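Local coordinates for flavoprotein (Thermotoga maritima, PDB 5V8S) that probably transfers electrons through an FMN-binding flavodoxin-like domain to a di-iron centre held in a metallo-beta-lactamase-like domain, as flavo-diiron oxidoreductases do, at residues Lys291-Thr296 against Ala401-Lys406; Pro263-Val268 against Asp319-Ile324. The protein carries 1 engineered substitution. One frame throughout, in Å; residues are numbered along the deposited sequence.

Contact 1: residues Lys291-Thr296 against Ala401-Lys406; sequences KEKGFT and AISLLK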
loop_
_atom_site.group_PDB
_atom_site.type_symbol
_atom_site.label_atom_id
_atom_site.label_comp_id
_atom_site.label_asym_id
_atom_site.label_seq_id
_atom_site.Cartn_x
_atom_site.Cartn_y
_atom_site.Cartn_z
ATOM N N LYS A 291 3.063 -0.163 28.762
ATOM C CA LYS A 291 2.210 0.628 29.644
ATOM C C LYS A 291 2.599 0.450 31.111
ATOM O O LYS A 291 2.630 1.419 31.876
ATOM C CB LYS A 291 0.751 0.239 29.448
ATOM C CG LYS A 291 0.130 0.655 28.119
ATOM C CD LYS A 291 -1.241 0.001 27.992
ATOM C CE LYS A 291 -2.108 0.656 26.947
ATOM N NZ LYS A 291 -3.305 -0.188 26.661
ATOM N N GLU A 292 2.902 -0.778 31.520
ATOM C CA GLU A 292 3.272 -1.020 32.910
ATOM C C GLU A 292 4.549 -0.278 33.269
ATOM O O GLU A 292 4.738 0.116 34.426
ATOM C CB GLU A 292 3.432 -2.526 33.127
ATOM C CG GLU A 292 3.776 -2.928 34.548
ATOM C CD GLU A 292 3.870 -4.436 34.712
ATOM O OE1 GLU A 292 3.921 -5.146 33.679
ATOM O OE2 GLU A 292 3.881 -4.908 35.869
ATOM N N LYS A 293 5.425 -0.054 32.295
ATOM C CA LYS A 293 6.662 0.672 32.525
ATOM C C LYS A 293 6.551 2.177 32.273
ATOM O O LYS A 293 7.577 2.864 32.286
ATOM C CB LYS A 293 7.797 0.054 31.706
ATOM C CG LYS A 293 8.212 -1.315 32.234
ATOM C CD LYS A 293 9.148 -2.027 31.293
ATOM C CE LYS A 293 9.336 -3.491 31.680
ATOM N NZ LYS A 293 10.018 -3.653 32.983
ATOM N N GLY A 294 5.340 2.710 32.093
ATOM C CA GLY A 294 5.123 4.145 32.044
ATOM C C GLY A 294 5.044 4.754 30.656
ATOM O O GLY A 294 4.869 5.975 30.542
ATOM N N PHE A 295 5.162 3.957 29.602
ATOM C CA PHE A 295 5.085 4.484 28.249
ATOM C C PHE A 295 3.629 4.613 27.807
ATOM O O PHE A 295 2.729 3.969 28.349
ATOM C CB PHE A 295 5.815 3.560 27.272
ATOM C CG PHE A 295 7.289 3.470 27.505
ATOM C CD1 PHE A 295 8.135 4.462 27.047
ATOM C CD2 PHE A 295 7.831 2.395 28.193
ATOM C CE1 PHE A 295 9.506 4.394 27.287
ATOM C CE2 PHE A 295 9.202 2.311 28.416
ATOM C CZ PHE A 295 10.037 3.312 27.956
ATOM N N THR A 296 3.412 5.441 26.781
ATOM C CA THR A 296 2.094 5.625 26.170
ATOM C C THR A 296 2.196 5.229 24.702
ATOM O O THR A 296 2.615 6.044 23.856
ATOM C CB THR A 296 1.606 7.067 26.311
ATOM O OG1 THR A 296 1.565 7.422 27.691
ATOM C CG2 THR A 296 0.196 7.210 25.747
ATOM N N ALA A 401 12.879 -7.483 26.563
ATOM C CA ALA A 401 13.061 -6.520 25.484
ATOM C C ALA A 401 12.559 -5.151 25.904
ATOM O O ALA A 401 13.218 -4.140 25.660
ATOM C CB ALA A 401 12.330 -6.987 24.228
ATOM N N ILE A 402 11.376 -5.097 26.514
ATOM C CA ILE A 402 10.848 -3.812 26.956
ATOM C C ILE A 402 11.746 -3.205 28.033
ATOM O O ILE A 402 11.979 -1.989 28.051
ATOM C CB ILE A 402 9.383 -3.946 27.415
ATOM C CG1 ILE A 402 8.515 -4.605 26.333
ATOM C CG2 ILE A 402 8.830 -2.576 27.790
ATOM C CD1 ILE A 402 8.626 -4.004 24.961
ATOM N N SER A 403 12.268 -4.033 28.947
ATOM C CA SER A 403 13.202 -3.523 29.952
ATOM C C SER A 403 14.472 -2.973 29.316
ATOM O O SER A 403 15.019 -1.964 29.775
ATOM C CB SER A 403 13.565 -4.622 30.944
ATOM O OG SER A 403 12.447 -4.991 31.726
ATOM N N LEU A 404 14.968 -3.632 28.270
ATOM C CA LEU A 404 16.142 -3.131 27.561
ATOM C C LEU A 404 15.868 -1.757 26.970
ATOM O O LEU A 404 16.705 -0.845 27.064
ATOM C CB LEU A 404 16.523 -4.123 26.464
ATOM C CG LEU A 404 17.824 -3.887 25.703
ATOM C CD1 LEU A 404 19.003 -4.034 26.641
ATOM C CD2 LEU A 404 17.925 -4.857 24.530
ATOM N N LEU A 405 14.683 -1.584 26.378
ATOM C CA LEU A 405 14.296 -0.291 25.824
ATOM C C LEU A 405 14.209 0.776 26.914
ATOM O O LEU A 405 14.676 1.906 26.729
ATOM C CB LEU A 405 12.954 -0.440 25.108
ATOM C CG LEU A 405 12.449 0.844 24.462
ATOM C CD1 LEU A 405 13.439 1.329 23.410
ATOM C CD2 LEU A 405 11.085 0.640 23.851
ATOM N N LYS A 406 13.612 0.435 28.059
ATOM C CA LYS A 406 13.510 1.387 29.164
ATOM C C LYS A 406 14.891 1.818 29.653
ATOM O O LYS A 406 15.117 2.996 29.952
ATOM C CB LYS A 406 12.702 0.748 30.296
ATOM C CG LYS A 406 12.570 1.581 31.576
ATOM C CD LYS A 406 11.667 2.756 31.333
ATOM C CE LYS A 406 11.389 3.536 32.613
ATOM N NZ LYS A 406 10.589 4.728 32.266
HETATM O O HOH W 1 8.552 5.607 30.577
#
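K293 reaches from the end of helix 278-292 to the side of helix 395-409 and touches I402 and S403. Its CB points toward the second helix. The chain then runs nearly straight to CE. K293 CD meets the methyl I402 CG2 at 3.6 Å. K293 CE stays near that methyl and comes within 3.5 Å of S403 OG. A bend at the last torsion (chi4 -66°) turns the amine to S403, and K293 NZ donates to S403 OG at 3.0 Å. The same OG is also hydrogen-bonded to the backbone O of E399, one turn back in the helix. E399 offers its carboxylate to the K293 amine as well, but only as a long, weak ion pair.

K406 crosses the other way. Its CG lies anti to the backbone N (chi1 176°), and a bend at chi2 brings K406 CD obliquely up to the ring of F295, 3.8 Å from F295 CZ and equally near CE2. Beyond it, the K406 NZ donates to a water at 2.8 Å. This water sits over the centre of one face of the F295 ring and donates a weak bond to the backbone O of K293.

The loop is set by a Schellman motif. G294, at positive phi, is its C-prime residue: G294 N bonds to K291 O, and F295 N to L290 O. The chain can then turn into strand 296-302. F295 packs on L290 and L409, while A401, I402 and L405 rest on strand 354-360. Helices 278-292 and 395-409 thus lie side by side on one face of the flavodoxin-like parallel sheet.

Contact 2: residues Pro263-Val268 against Asp319-Ile324; sequences PKKGKV and DSEALI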
loop_
_atom_site.group_PDB
_atom_site.type_symbol
_atom_site.label_atom_id
_atom_site.label_comp_id
_atom_site.label_asym_id
_atom_site.label_seq_id
_atom_site.Cartn_x
_atom_site.Cartn_y
_atom_site.Cartn_z
ATOM N N PRO A 263 11.865 14.054 20.825
ATOM C CA PRO A 263 10.831 13.122 21.281
ATOM C C PRO A 263 9.955 13.663 22.400
ATOM O O PRO A 263 10.357 14.501 23.213
ATOM C CB PRO A 263 11.654 11.921 21.772
ATOM C CG PRO A 263 12.931 12.487 22.196
ATOM C CD PRO A 263 13.197 13.675 21.325
ATOM N N LYS A 264 8.716 13.171 22.405
ATOM C CA LYS A 264 7.798 13.377 23.517
ATOM C C LYS A 264 8.003 12.246 24.515
ATOM O O LYS A 264 7.879 11.074 24.161
ATOM C CB LYS A 264 6.360 13.391 23.000
ATOM C CG LYS A 264 5.316 13.326 24.096
ATOM C CD LYS A 264 3.923 13.614 23.574
ATOM C CE LYS A 264 3.448 12.539 22.632
ATOM N NZ LYS A 264 1.990 12.669 22.336
ATOM N N LYS A 265 8.335 12.593 25.751
ATOM C CA LYS A 265 8.675 11.571 26.729
ATOM C C LYS A 265 7.527 10.594 26.892
ATOM O O LYS A 265 6.366 10.994 27.024
ATOM C CB LYS A 265 9.006 12.212 28.074
ATOM C CG LYS A 265 10.461 12.113 28.403
ATOM C CD LYS A 265 10.848 10.696 28.741
ATOM C CE LYS A 265 12.357 10.508 28.772
ATOM N NZ LYS A 265 12.733 9.073 28.828
ATOM N N GLY A 266 7.860 9.304 26.873
ATOM C CA GLY A 266 6.891 8.249 27.035
ATOM C C GLY A 266 6.289 7.735 25.747
ATOM O O GLY A 266 5.679 6.655 25.756
ATOM N N LYS A 267 6.444 8.458 24.640
ATOM C CA LYS A 267 5.801 8.056 23.389
ATOM C C LYS A 267 6.608 6.963 22.688
ATOM O O LYS A 267 7.789 7.146 22.376
ATOM C CB LYS A 267 5.634 9.255 22.453
ATOM C CG LYS A 267 4.954 8.857 21.149
ATOM C CD LYS A 267 4.486 10.066 20.351
ATOM C CE LYS A 267 3.865 9.669 19.030
ATOM N NZ LYS A 267 3.408 10.845 18.236
ATOM N N VAL A 268 5.951 5.842 22.406
ATOM C CA VAL A 268 6.516 4.758 21.613
ATOM C C VAL A 268 5.496 4.420 20.537
ATOM O O VAL A 268 4.299 4.318 20.826
ATOM C CB VAL A 268 6.823 3.531 22.501
ATOM C CG1 VAL A 268 7.274 2.345 21.665
ATOM C CG2 VAL A 268 7.895 3.892 23.538
ATOM N N ASP A 319 8.330 12.450 16.843
ATOM C CA ASP A 319 8.357 12.678 18.282
ATOM C C ASP A 319 8.210 11.400 19.087
ATOM O O ASP A 319 7.975 11.463 20.286
ATOM C CB ASP A 319 7.363 13.759 18.719
ATOM C CG ASP A 319 5.929 13.387 18.510
ATOM O OD1 ASP A 319 5.645 12.403 17.797
ATOM O OD2 ASP A 319 5.061 14.087 19.075
ATOM N N SER A 320 8.358 10.239 18.467
ATOM C CA SER A 320 8.461 9.006 19.241
ATOM C C SER A 320 9.847 8.868 19.864
ATOM O O SER A 320 10.860 9.186 19.233
ATOM C CB SER A 320 8.230 7.798 18.330
ATOM O OG SER A 320 6.890 7.737 17.896
ATOM N N GLU A 321 9.898 8.370 21.109
ATOM C CA GLU A 321 11.196 8.041 21.685
ATOM C C GLU A 321 11.796 6.814 21.019
ATOM O O GLU A 321 13.027 6.694 20.920
ATOM C CB GLU A 321 11.072 7.732 23.177
ATOM C CG GLU A 321 10.714 8.875 24.066
ATOM C CD GLU A 321 11.108 8.568 25.500
ATOM O OE1 GLU A 321 12.321 8.578 25.777
ATOM O OE2 GLU A 321 10.225 8.277 26.331
ATOM N N ALA A 322 10.945 5.893 20.567
ATOM C CA ALA A 322 11.390 4.612 20.041
ATOM C C ALA A 322 10.285 4.043 19.175
ATOM O O ALA A 322 9.118 4.433 19.287
ATOM C CB ALA A 322 11.713 3.617 21.167
ATOM N N LEU A 323 10.666 3.092 18.328
ATOM C CA LEU A 323 9.724 2.324 17.528
ATOM C C LEU A 323 9.832 0.849 17.891
ATOM O O LEU A 323 10.908 0.348 18.228
ATOM C CB LEU A 323 10.008 2.456 16.022
ATOM C CG LEU A 323 10.101 3.866 15.443
ATOM C CD1 LEU A 323 10.326 3.803 13.942
ATOM C CD2 LEU A 323 8.840 4.650 15.776
ATOM N N ILE A 324 8.706 0.159 17.821
ATOM C CA ILE A 324 8.676 -1.285 18.020
ATOM C C ILE A 324 7.979 -1.894 16.819
ATOM O O ILE A 324 6.861 -1.487 16.478
ATOM C CB ILE A 324 7.953 -1.698 19.316
ATOM C CG1 ILE A 324 8.705 -1.164 20.530
ATOM C CG2 ILE A 324 7.851 -3.231 19.387
ATOM C CD1 ILE A 324 8.212 -1.664 21.813
HETATM O O HOH W 2 2.517 13.663 19.275
#
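Two neighbouring parallel strands of the flavodoxin-like sheet, 267-273 and 322-327, are joined where they enter the sheet, and P263-V268 meets D319-I324 there. The backbone bonds come first. K264 N donates to D319 O at 2.8 Å, and E321 N donates to K267 O at 2.7 Å. Between these two bonds the first chain makes a type II turn from K264 to K267, closed by K267 N to K264 O.

E321 grips this turn with its carboxylate. Its chain extends beyond CG, with E321 CG passing 3.6 Å from K264 O. E321 OE2 accepts from G266 N at 2.6 Å, from the anti side and well out of the carboxylate plane, with a fairly straight N-H...O (164°). K265 NZ meets E321 OE1 on the syn side at 3.1 Å, in a salt bridge. The two donors therefore use different oxygens, which should limit rotation of the carboxylate. K265 NZ also donates to the backbone O of L409, near the C-terminus.

Such a sheet has beta-alpha-beta crossovers, and strand 267-273 lies between 296-302 and 322-327. K267 and D319 meet at its entrance. The K267 chain is extended, with CG anti to the backbone N (chi1 -179°), and runs past the S320 hydroxyl. K267 NZ meets D319 OD1 on the syn side at 2.8 Å, about 25° out of the carboxylate plane. K267 NZ forms a second salt bridge with D316. A water joins K267 NZ to D319 OD2, to which it donates at 2.6 Å. S320 OG is hydrogen-bonded to D316 O and to T269 OG1.

Deeper in the sheet, V268 CG1 packs on I324 CG1 at 4.0 Å, and A322 lies against L409.

In the fold
Contacts 1 and 2 lie 11 Å apart between centres and touch directly. F295 belongs to contact 1, but its ring atom CD1 packs on V268 CG2 of contact 2 at 3.6 Å. T296 N probably bonds to G266 O at 2.8 Å, so strand 296-302 starts beside the turn of 263-268. From helix 395-409, L405 CD1 meets A322 CB at 3.6 Å. The segments alternate along the chain, 263-268, 291-296, 319-324 and 401-406, as successive pieces of one alpha/beta domain. Neither contact includes residues of the di-iron pocket, which is formed by H97, E99, D101, the engineered D102, H163, D180 and H240.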